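Local atomic coordinates of Rbsd/fucu transport protein family protein (Streptococcus pneumoniae, PDB entry 4A34), a protein that probably interconverts the alpha and beta anomers of L-fucose as a fucose mutarotase, and binds beta-L-fucopyranose. Residues 7-11 with 12-16; 31-35 with 36-40; 52-55 with 56-60; 124-128 with 129-133. All coordinates share one frame; numbering follows the deposited sequence.

Contact 1: 7-11 with 12-16; sequences KNISP and DLLKT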
loop_
_atom_site.group_PDB
_atom_site.type_symbol
_atom_site.label_atom_id
_atom_site.label_comp_id
_atom_site.label_asym_id
_atom_site.label_seq_id
_atom_site.Cartn_x
_atom_site.Cartn_y
_atom_site.Cartn_z
ATOM N N LYS I 7 19.973 6.505 25.282
ATOM C CA LYS I 7 19.095 7.561 24.772
ATOM C C LYS I 7 19.366 8.005 23.327
ATOM O O LYS I 7 18.652 8.866 22.798
ATOM C CB LYS I 7 19.071 8.761 25.730
ATOM C CG LYS I 7 17.885 8.714 26.702
ATOM C CD LYS I 7 17.853 9.917 27.650
ATOM C CE LYS I 7 16.413 10.284 28.024
ATOM N NZ LYS I 7 15.641 10.840 26.852
ATOM N N ASN I 8 20.388 7.418 22.702
ATOM C CA ASN I 8 20.727 7.702 21.304
ATOM C C ASN I 8 20.341 6.551 20.356
ATOM O O ASN I 8 20.723 6.525 19.183
ATOM C CB ASN I 8 22.210 8.065 21.169
ATOM C CG ASN I 8 23.122 6.997 21.729
ATOM O OD1 ASN I 8 22.664 6.036 22.354
ATOM N ND2 ASN I 8 24.430 7.160 21.514
ATOM N N ILE I 9 19.574 5.601 20.880
ATOM C CA ILE I 9 18.995 4.551 20.063
ATOM C C ILE I 9 17.543 4.905 19.787
ATOM O O ILE I 9 16.703 4.853 20.685
ATOM C CB ILE I 9 19.139 3.161 20.719
ATOM C CG1 ILE I 9 20.623 2.808 20.823
ATOM C CG2 ILE I 9 18.377 2.099 19.914
ATOM C CD1 ILE I 9 20.920 1.362 21.151
ATOM N N SER I 10 17.276 5.284 18.540
ATOM C CA SER I 10 15.951 5.694 18.081
ATOM C C SER I 10 14.927 4.563 18.173
ATOM O O SER I 10 15.301 3.390 18.218
ATOM C CB SER I 10 16.044 6.174 16.633
ATOM O OG SER I 10 15.933 5.082 15.734
ATOM N N PRO I 11 13.628 4.905 18.185
ATOM C CA PRO I 11 12.559 3.900 18.263
ATOM C C PRO I 11 12.606 2.806 17.182
ATOM O O PRO I 11 12.398 1.635 17.499
ATOM C CB PRO I 11 11.294 4.745 18.128
ATOM C CG PRO I 11 11.677 6.054 18.734
ATOM C CD PRO I 11 13.098 6.272 18.341
ATOM N N ASP I 12 12.868 3.172 15.926
ATOM C CA ASP I 12 12.939 2.171 14.864
ATOM C C ASP I 12 14.224 1.346 14.935
ATOM O O ASP I 12 14.174 0.116 14.824
ATOM C CB ASP I 12 12.741 2.767 13.468
ATOM C CG ASP I 12 12.268 1.721 12.446
ATOM O OD1 ASP I 12 11.473 0.815 12.819
ATOM O OD2 ASP I 12 12.691 1.801 11.268
ATOM N N LEU I 13 15.362 2.007 15.163
ATOM C CA LEU I 13 16.629 1.290 15.361
ATOM C C LEU I 13 16.528 0.197 16.438
ATOM O O LEU I 13 17.014 -0.913 16.235
ATOM C CB LEU I 13 17.803 2.246 15.655
ATOM C CG LEU I 13 19.132 1.581 16.056
ATOM C CD1 LEU I 13 19.695 0.717 14.933
ATOM C CD2 LEU I 13 20.172 2.594 16.513
ATOM N N LEU I 14 15.888 0.507 17.563
ATOM C CA LEU I 14 15.752 -0.473 18.646
ATOM C C LEU I 14 14.917 -1.674 18.206
ATOM O O LEU I 14 15.286 -2.811 18.469
ATOM C CB LEU I 14 15.171 0.169 19.912
ATOM C CG LEU I 14 15.376 -0.536 21.264
ATOM C CD1 LEU I 14 16.646 -1.373 21.335
ATOM C CD2 LEU I 14 15.391 0.492 22.376
ATOM N N LYS I 15 13.810 -1.411 17.521
ATOM C CA LYS I 15 13.007 -2.470 16.925
ATOM C C LYS I 15 13.884 -3.377 16.064
ATOM O O LYS I 15 13.865 -4.609 16.219
ATOM C CB LYS I 15 11.875 -1.877 16.076
ATOM C CG LYS I 15 10.923 -2.904 15.511
ATOM C CD LYS I 15 9.824 -2.242 14.700
ATOM C CE LYS I 15 8.892 -3.263 14.052
ATOM N NZ LYS I 15 9.482 -3.958 12.888
ATOM N N THR I 16 14.660 -2.771 15.167
ATOM C CA THR I 16 15.444 -3.559 14.226
ATOM C C THR I 16 16.619 -4.280 14.894
ATOM O O THR I 16 16.918 -5.415 14.543
ATOM C CB THR I 16 15.785 -2.775 12.915
ATOM O OG1 THR I 16 17.112 -3.075 12.457
ATOM C CG2 THR I 16 15.649 -1.323 13.128
HETATM O O HOH W 1 12.765 5.543 15.128
#

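Contact 2: 31-35 with 36-40; sequences ANYPS and ASCAN. With FUL (beta-L-fucopyranose), chain B.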
loop_
_atom_site.group_PDB
_atom_site.type_symbol
_atom_site.label_atom_id
_atom_site.label_comp_id
_atom_site.label_asym_id
_atom_site.label_seq_id
_atom_site.Cartn_x
_atom_site.Cartn_y
_atom_site.Cartn_z
ATOM N N ALA I 31 28.079 9.988 7.036
ATOM C CA ALA I 31 27.283 10.979 6.310
ATOM C C ALA I 31 27.470 10.940 4.804
ATOM O O ALA I 31 26.545 11.241 4.061
ATOM C CB ALA I 31 27.572 12.372 6.835
ATOM N N ASN I 32 28.669 10.571 4.363
ATOM C CA ASN I 32 29.009 10.554 2.945
ATOM C C ASN I 32 28.631 9.246 2.261
ATOM O O ASN I 32 28.702 9.134 1.034
ATOM C CB ASN I 32 30.503 10.819 2.763
ATOM C CG ASN I 32 30.882 12.254 3.054
ATOM O OD1 ASN I 32 30.692 13.144 2.217
ATOM N ND2 ASN I 32 31.432 12.490 4.242
ATOM N N TYR I 33 28.230 8.259 3.056
ATOM C CA TYR I 33 27.949 6.918 2.547
ATOM C C TYR I 33 26.677 6.870 1.670
ATOM O O TYR I 33 25.766 7.676 1.867
ATOM C CB TYR I 33 27.876 5.920 3.714
ATOM C CG TYR I 33 27.878 4.490 3.253
ATOM C CD1 TYR I 33 29.070 3.851 2.900
ATOM C CD2 TYR I 33 26.679 3.783 3.121
ATOM C CE1 TYR I 33 29.064 2.551 2.440
ATOM C CE2 TYR I 33 26.665 2.482 2.656
ATOM C CZ TYR I 33 27.855 1.869 2.321
ATOM O OH TYR I 33 27.828 0.576 1.869
ATOM N N PRO I 34 26.622 5.951 0.677
ATOM C CA PRO I 34 25.381 5.772 -0.095
ATOM C C PRO I 34 24.320 4.926 0.626
ATOM O O PRO I 34 23.849 3.922 0.086
ATOM C CB PRO I 34 25.862 5.070 -1.369
ATOM C CG PRO I 34 27.118 4.387 -0.965
ATOM C CD PRO I 34 27.763 5.273 0.033
ATOM N N SER I 35 23.938 5.348 1.828
ATOM C CA SER I 35 23.077 4.543 2.701
ATOM C C SER I 35 21.762 4.220 2.025
ATOM O O SER I 35 21.363 3.061 1.965
ATOM C CB SER I 35 22.806 5.270 4.019
ATOM O OG SER I 35 23.901 6.093 4.366
ATOM N N ALA I 36 21.102 5.254 1.507
ATOM C CA ALA I 36 19.752 5.117 0.968
ATOM C C ALA I 36 19.699 4.196 -0.252
ATOM O O ALA I 36 18.769 3.400 -0.391
ATOM C CB ALA I 36 19.162 6.477 0.654
ATOM N N SER I 37 20.706 4.277 -1.117
ATOM C CA SER I 37 20.725 3.430 -2.306
ATOM C C SER I 37 21.150 1.965 -2.057
ATOM O O SER I 37 20.737 1.076 -2.793
ATOM C CB SER I 37 21.532 4.079 -3.433
ATOM O OG SER I 37 22.917 4.048 -3.167
ATOM N N CYS I 38 21.946 1.714 -1.019
ATOM C CA CYS I 38 22.380 0.341 -0.691
ATOM C C CYS I 38 21.435 -0.453 0.243
ATOM O O CYS I 38 21.476 -1.692 0.282
ATOM C CB CYS I 38 23.790 0.358 -0.086
ATOM S SG CYS I 38 25.098 0.932 -1.212
ATOM N N ALA I 39 20.579 0.259 0.969
ATOM C CA ALA I 39 19.862 -0.311 2.107
ATOM C C ALA I 39 18.724 -1.280 1.767
ATOM O O ALA I 39 17.816 -0.944 0.997
ATOM C CB ALA I 39 19.366 0.807 3.018
ATOM N N ASN I 40 18.782 -2.480 2.345
ATOM C CA ASN I 40 17.620 -3.373 2.362
ATOM C C ASN I 40 16.550 -2.710 3.227
ATOM O O ASN I 40 15.399 -2.577 2.817
ATOM C CB ASN I 40 17.978 -4.778 2.893
ATOM C CG ASN I 40 16.742 -5.630 3.229
ATOM O OD1 ASN I 40 15.910 -5.899 2.360
ATOM N ND2 ASN I 40 16.621 -6.053 4.491
HETATM C C1 FUL B . 32.486 6.590 0.763
HETATM C C2 FUL B . 32.197 7.169 2.154
HETATM O O2 FUL B . 31.363 6.329 2.919
HETATM C C3 FUL B . 33.534 7.320 2.875
HETATM O O3 FUL B . 33.367 7.913 4.135
HETATM C C4 FUL B . 34.483 8.165 2.044
HETATM O O4 FUL B . 33.913 9.438 1.891
HETATM C C5 FUL B . 34.640 7.522 0.672
HETATM C C6 FUL B . 35.659 8.271 -0.177
HETATM O O5 FUL B . 33.354 7.470 0.063
HETATM O O1 FUL B . 31.312 6.394 0.017
#

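Contact 3: 52-55 with 56-60; sequences ELLD and SILYL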
loop_
_atom_site.group_PDB
_atom_site.type_symbol
_atom_site.label_atom_id
_atom_site.label_comp_id
_atom_site.label_asym_id
_atom_site.label_seq_id
_atom_site.Cartn_x
_atom_site.Cartn_y
_atom_site.Cartn_z
ATOM N N GLU I 52 29.473 7.302 19.465
ATOM C CA GLU I 52 28.347 7.326 20.406
ATOM C C GLU I 52 27.398 6.156 20.140
ATOM O O GLU I 52 27.056 5.401 21.052
ATOM C CB GLU I 52 27.574 8.650 20.322
ATOM C CG GLU I 52 28.304 9.875 20.870
ATOM C CD GLU I 52 28.982 10.692 19.779
ATOM O OE1 GLU I 52 29.978 10.207 19.186
ATOM O OE2 GLU I 52 28.526 11.831 19.531
ATOM N N LEU I 53 26.994 6.001 18.883
ATOM C CA LEU I 53 26.080 4.933 18.494
ATOM C C LEU I 53 26.685 3.530 18.660
ATOM O O LEU I 53 25.969 2.582 19.005
ATOM C CB LEU I 53 25.600 5.148 17.050
ATOM C CG LEU I 53 24.366 4.369 16.595
ATOM C CD1 LEU I 53 23.206 4.656 17.514
ATOM C CD2 LEU I 53 24.006 4.736 15.167
ATOM N N LEU I 54 27.993 3.413 18.418
ATOM C CA LEU I 54 28.705 2.131 18.502
ATOM C C LEU I 54 28.740 1.588 19.936
ATOM O O LEU I 54 28.590 0.387 20.166
ATOM C CB LEU I 54 30.129 2.269 17.941
ATOM C CG LEU I 54 31.082 1.067 18.022
ATOM C CD1 LEU I 54 30.537 -0.147 17.251
ATOM C CD2 LEU I 54 32.457 1.451 17.520
ATOM N N ASP I 55 28.938 2.495 20.891
ATOM C CA ASP I 55 28.950 2.161 22.301
ATOM C C ASP I 55 27.589 1.601 22.750
ATOM O O ASP I 55 27.518 0.582 23.455
ATOM C CB ASP I 55 29.314 3.414 23.101
ATOM C CG ASP I 55 29.701 3.103 24.536
ATOM O OD1 ASP I 55 30.533 2.187 24.757
ATOM O OD2 ASP I 55 29.176 3.788 25.443
ATOM N N SER I 56 26.514 2.264 22.322
ATOM C CA SER I 56 25.155 1.883 22.701
ATOM C C SER I 56 24.761 0.542 22.103
ATOM O O SER I 56 24.132 -0.282 22.761
ATOM C CB SER I 56 24.156 2.959 22.268
ATOM O OG SER I 56 24.442 4.205 22.875
ATOM N N ILE I 57 25.139 0.336 20.846
ATOM C CA ILE I 57 24.834 -0.902 20.137
ATOM C C ILE I 57 25.625 -2.067 20.728
ATOM O O ILE I 57 25.062 -3.140 20.951
ATOM C CB ILE I 57 25.042 -0.749 18.596
ATOM C CG1 ILE I 57 24.001 0.227 18.034
ATOM C CG2 ILE I 57 24.950 -2.091 17.893
ATOM C CD1 ILE I 57 24.067 0.461 16.550
ATOM N N LEU I 58 26.911 -1.849 21.008
ATOM C CA LEU I 58 27.756 -2.891 21.624
ATOM C C LEU I 58 27.260 -3.286 23.022
ATOM O O LEU I 58 27.361 -4.454 23.430
ATOM C CB LEU I 58 29.230 -2.467 21.665
ATOM C CG LEU I 58 29.971 -2.386 20.329
ATOM C CD1 LEU I 58 31.361 -1.848 20.542
ATOM C CD2 LEU I 58 30.031 -3.727 19.611
ATOM N N TYR I 59 26.703 -2.308 23.735
ATOM C CA TYR I 59 26.073 -2.529 25.039
ATOM C C TYR I 59 24.911 -3.526 24.982
ATOM O O TYR I 59 24.759 -4.359 25.880
ATOM C CB TYR I 59 25.586 -1.188 25.602
ATOM C CG TYR I 59 24.980 -1.257 26.982
ATOM C CD1 TYR I 59 25.747 -1.652 28.083
ATOM C CD2 TYR I 59 23.642 -0.905 27.197
ATOM C CE1 TYR I 59 25.197 -1.702 29.363
ATOM C CE2 TYR I 59 23.076 -0.956 28.478
ATOM C CZ TYR I 59 23.864 -1.354 29.553
ATOM O OH TYR I 59 23.331 -1.417 30.818
ATOM N N LEU I 60 24.102 -3.444 23.925
ATOM C CA LEU I 60 22.882 -4.246 23.820
ATOM C C LEU I 60 23.026 -5.497 22.961
ATOM O O LEU I 60 22.349 -6.497 23.206
ATOM C CB LEU I 60 21.729 -3.399 23.288
ATOM C CG LEU I 60 21.254 -2.150 24.042
ATOM C CD1 LEU I 60 20.078 -1.527 23.310
ATOM C CD2 LEU I 60 20.876 -2.438 25.482
#

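Contact 4: 124-128 with 129-133; sequences TGETS and LYANI. With FUL (beta-L-fucopyranose), chain B.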
loop_
_atom_site.group_PDB
_atom_site.type_symbol
_atom_site.label_atom_id
_atom_site.label_comp_id
_atom_site.label_asym_id
_atom_site.label_seq_id
_atom_site.Cartn_x
_atom_site.Cartn_y
_atom_site.Cartn_z
ATOM N N THR I 124 24.157 7.921 9.610
ATOM C CA THR I 124 24.480 8.758 10.752
ATOM C C THR I 124 24.928 10.141 10.286
ATOM O O THR I 124 24.946 10.421 9.087
ATOM C CB THR I 124 25.574 8.115 11.606
ATOM O OG1 THR I 124 26.810 8.175 10.888
ATOM C CG2 THR I 124 25.228 6.655 11.945
ATOM N N GLY I 125 25.277 11.003 11.237
ATOM C CA GLY I 125 25.716 12.357 10.927
ATOM C C GLY I 125 27.224 12.489 10.926
ATOM O O GLY I 125 27.751 13.597 10.838
ATOM N N GLU I 126 27.910 11.351 11.014
ATOM C CA GLU I 126 29.364 11.297 11.073
ATOM C C GLU I 126 30.065 11.940 9.861
ATOM O O GLU I 126 29.953 11.456 8.726
ATOM C CB GLU I 126 29.810 9.850 11.234
ATOM C CG GLU I 126 31.287 9.691 11.486
ATOM C CD GLU I 126 31.789 10.636 12.561
ATOM O OE1 GLU I 126 31.506 10.391 13.753
ATOM O OE2 GLU I 126 32.460 11.620 12.208
ATOM N N THR I 127 30.797 13.024 10.119
ATOM C CA THR I 127 31.478 13.764 9.051
ATOM C C THR I 127 32.869 13.215 8.744
ATOM O O THR I 127 33.481 13.603 7.738
ATOM C CB THR I 127 31.602 15.263 9.380
ATOM O OG1 THR I 127 32.304 15.424 10.620
ATOM C CG2 THR I 127 30.228 15.916 9.471
ATOM N N SER I 128 33.360 12.320 9.601
ATOM C CA SER I 128 34.677 11.705 9.420
ATOM C C SER I 128 34.681 10.687 8.277
ATOM O O SER I 128 33.716 9.938 8.116
ATOM C CB SER I 128 35.141 11.041 10.714
ATOM O OG SER I 128 36.158 10.098 10.447
ATOM N N LEU I 129 35.764 10.657 7.500
ATOM C CA LEU I 129 35.847 9.789 6.320
ATOM C C LEU I 129 36.168 8.338 6.667
ATOM O O LEU I 129 36.828 8.062 7.668
ATOM C CB LEU I 129 36.877 10.307 5.310
ATOM C CG LEU I 129 36.738 11.680 4.647
ATOM C CD1 LEU I 129 35.283 12.017 4.329
ATOM C CD2 LEU I 129 37.384 12.771 5.509
ATOM N N TYR I 130 35.698 7.423 5.818
ATOM C CA TYR I 130 35.973 5.993 5.940
ATOM C C TYR I 130 35.632 5.496 7.345
ATOM O O TYR I 130 36.422 4.798 7.991
ATOM C CB TYR I 130 37.430 5.696 5.561
ATOM C CG TYR I 130 37.760 5.984 4.108
ATOM C CD1 TYR I 130 37.518 5.029 3.118
ATOM C CD2 TYR I 130 38.314 7.209 3.720
ATOM C CE1 TYR I 130 37.812 5.278 1.788
ATOM C CE2 TYR I 130 38.614 7.472 2.381
ATOM C CZ TYR I 130 38.361 6.491 1.421
ATOM O OH TYR I 130 38.653 6.715 0.086
ATOM N N ALA I 131 34.430 5.866 7.794
ATOM C CA ALA I 131 34.024 5.738 9.200
ATOM C C ALA I 131 32.927 4.703 9.370
ATOM O O ALA I 131 32.355 4.552 10.454
ATOM C CB ALA I 131 33.562 7.094 9.738
ATOM N N ASN I 132 32.648 3.999 8.282
ATOM C CA ASN I 132 31.575 3.038 8.217
ATOM C C ASN I 132 31.968 1.751 8.927
ATOM O O ASN I 132 33.120 1.350 8.872
ATOM C CB ASN I 132 31.264 2.767 6.748
ATOM C CG ASN I 132 30.926 4.032 5.984
ATOM O OD1 ASN I 132 29.823 4.557 6.104
ATOM N ND2 ASN I 132 31.871 4.526 5.189
ATOM N N ILE I 133 31.017 1.109 9.600
ATOM C CA ILE I 133 31.294 -0.146 10.298
ATOM C C ILE I 133 30.216 -1.149 9.933
ATOM O O ILE I 133 29.084 -0.756 9.694
ATOM C CB ILE I 133 31.294 0.025 11.850
ATOM C CG1 ILE I 133 32.109 1.241 12.292
ATOM C CG2 ILE I 133 31.826 -1.223 12.542
ATOM C CD1 ILE I 133 32.085 1.473 13.794
HETATM C C1 FUL B . 32.486 6.590 0.763
HETATM C C2 FUL B . 32.197 7.169 2.154
HETATM O O2 FUL B . 31.363 6.329 2.919
HETATM C C3 FUL B . 33.534 7.320 2.875
HETATM O O3 FUL B . 33.367 7.913 4.135
HETATM C C4 FUL B . 34.483 8.165 2.044
HETATM O O4 FUL B . 33.913 9.438 1.891
HETATM C C5 FUL B . 34.640 7.522 0.672
HETATM C C6 FUL B . 35.659 8.271 -0.177
HETATM O O5 FUL B . 33.354 7.470 0.063
HETATM O O1 FUL B . 31.312 6.394 0.017
#

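Contact 1: 7-11 with 12-16
I9 packs back onto L13 and L14, the residues four and five places further along. Its CB lifts the side chain towards the helix and splits it into two branches. CG2 stands opposite the backbone N and does the touching (chi1 is -64° for the other branch, CG1). This methyl sits 3.7 Å from L14 CB, and the I9 and L14 side chains cross at about a right angle. It also lies 3.9 Å from L13 CD2, so it fits between the two leucines. The CG1 branch ends in I9 CD1, which packs on L60 CD1 of helix 50-60 at 3.7 Å.

S10 is the N-cap of helix 11-19. Its chi1 of 86° sets OG between the backbone N and the carbonyl carbon, and from there OG accepts from L13 N at 3.2 Å. This capping bond serves an amide of the first helical turn. The methylene of L13 is close as well, with CB 3.4 Å from S10 OG. A water makes a weak bond to the same OG. P11 follows as the first helical residue.

The backbone continues the turn. L14 N donates to S10 O at 3.0 Å, and a weaker bond joins K15 N to P11 O at 3.4 Å. K15 reaches onward to a salt bridge with E19. P11 packs on M18 of the second subunit, and L13 rests on I43 of strand 42-45.

Contact 2: 31-35 with 36-40
Y33 and C38 are turned towards each other by their first torsions. Y33 has CG opposite its backbone N (chi1 -168°). C38 holds SG beside its own N and opposite its carbonyl carbon (chi1 -65°). The sulfur then lies 4.1 Å from Y33 OH and 5.3 Å from the centroid of the Y33 ring. It approaches obliquely, 52° off the ring normal, in a cysteine sulfur-aromatic contact. P34 completes the group: its CG is 4.0 Å from C38 SG, and its CD lies over one face of the Y33 ring, towards the rim.

P34 sits at the N-cap position of helix 35-38. Its carbonyl O accepts from C38 N at 3.1 Å. P34 is also the centre of an inverse gamma turn, closed by a weak bond from S35 N to Y33 O. S35 OG gives the same oxygen a second weak bond.

The Y33 hydroxyl is bonded to S115 of helix 108-116. S37 OG is bonded to D24 of the fourth subunit. At the ring edge, Y33 CD1 comes within 3.4 Å of fucose O2. Ahead of the short helix, N32, Y33 and P34 line one side of the fucose pocket, to which the fourth subunit adds H22.

Contact 3: 52-55 with 56-60
D55 and Y59 meet here, and their flat groups do not stack on each other. The Y59 ring leads away from D55 and meets the ring of H4 of the second subunit, with the planes at about 40°. The D55 carboxylate has its partner outside the segment: OD1 is hydrogen-bonded to H96 NE2. The two residues meet closer to the backbone, where Y59 CB is 3.4 Å from D55 O.

Two apolar pairs follow the i to i+4 spacing of the helix. L53 CG touches the CD1 end of I57 at 3.9 Å. L54 CD1 touches L58 CD1 at 3.8 Å. L54 and L58 reach this pairing from different rotamers. L54 has CG opposite its backbone N (chi1 176°), while L58 has CG beside its N (chi1 -69°). Both pairs cross at a slant.

The backbone bonds are those of an alpha helix. I57 N donates to L53 O at 3.0 Å, L58 N to L54 O at 2.9 Å, and Y59 N to D55 O at 3.0 Å. The bond from S56 N to E52 O is weak. S56 OG is held by N8 OD1 of the loop before helix 11-19.

Helix 50-60 is packed on several sides. L54 meets Y89 and M92 of helix 85-93, L54 and I57 lie on L135 of strand 133-136, and L60 touches L14 of helix 11-19.

Contact 4: 124-128 with 129-133
A131 CB packs on E126 and S128 in the loop that links strand 120-124 to strand 133-136 and lines the fucose pocket. The apolar part is A131 CB against E126 CG, 3.9 Å apart. The same methyl lies close against a carbonyl oxygen, S128 O, at 3.3 Å.

Hydrogen bonds brace the first half. S128 N donates to E126 OE2 at 2.8 Å, with an N-H...O angle of 157°. OE2 accepts with its anti lone pair. E126 reaches S128 N by bending at chi2 (47°). A weak bond from E126 N to T124 OG1 adds to this. No hydrogen bond joins the two halves directly.

The second half holds the sugar. Y130 N donates to fucose O3 at 2.9 Å. The Y130 ring presents one face to the sugar, with fucose C4 about 4.1 Å above the plane and over its centre. Y130 OH is bonded to D80, which fixes the far end of the ring. Y66 of the fourth subunit packs on Y130.

N132 is positioned by a second-shell bond: its OD1 accepts from D30 N. The other end of the amide then faces the ligand, and N132 ND2 donates to fucose O2 at 2.9 Å.

How the contacts relate
Contacts 1 and 3 are buried and both touch the second subunit. Contact 3 lies wholly on helix 50-60; contact 1 is the loop entering helix 11-19 and its first turn. Both rely on apolar packing and helix bonds, and contact 1 adds a serine N-cap. N8 ND2 approaches E52 O at 3.2 Å, a probable hydrogen bond. Contacts 2 and 4 are partly buried and share the fucose site and the fourth subunit. Contact 2, a loop running into a short helix, has sulfur-aromatic chemistry beside a gamma turn. Contact 4, a loop leading into strand 133-136, is mainly polar. A31 N probably bonds to E126 O. L54 CD2 on I133 CD1 joins contacts 3 and 4.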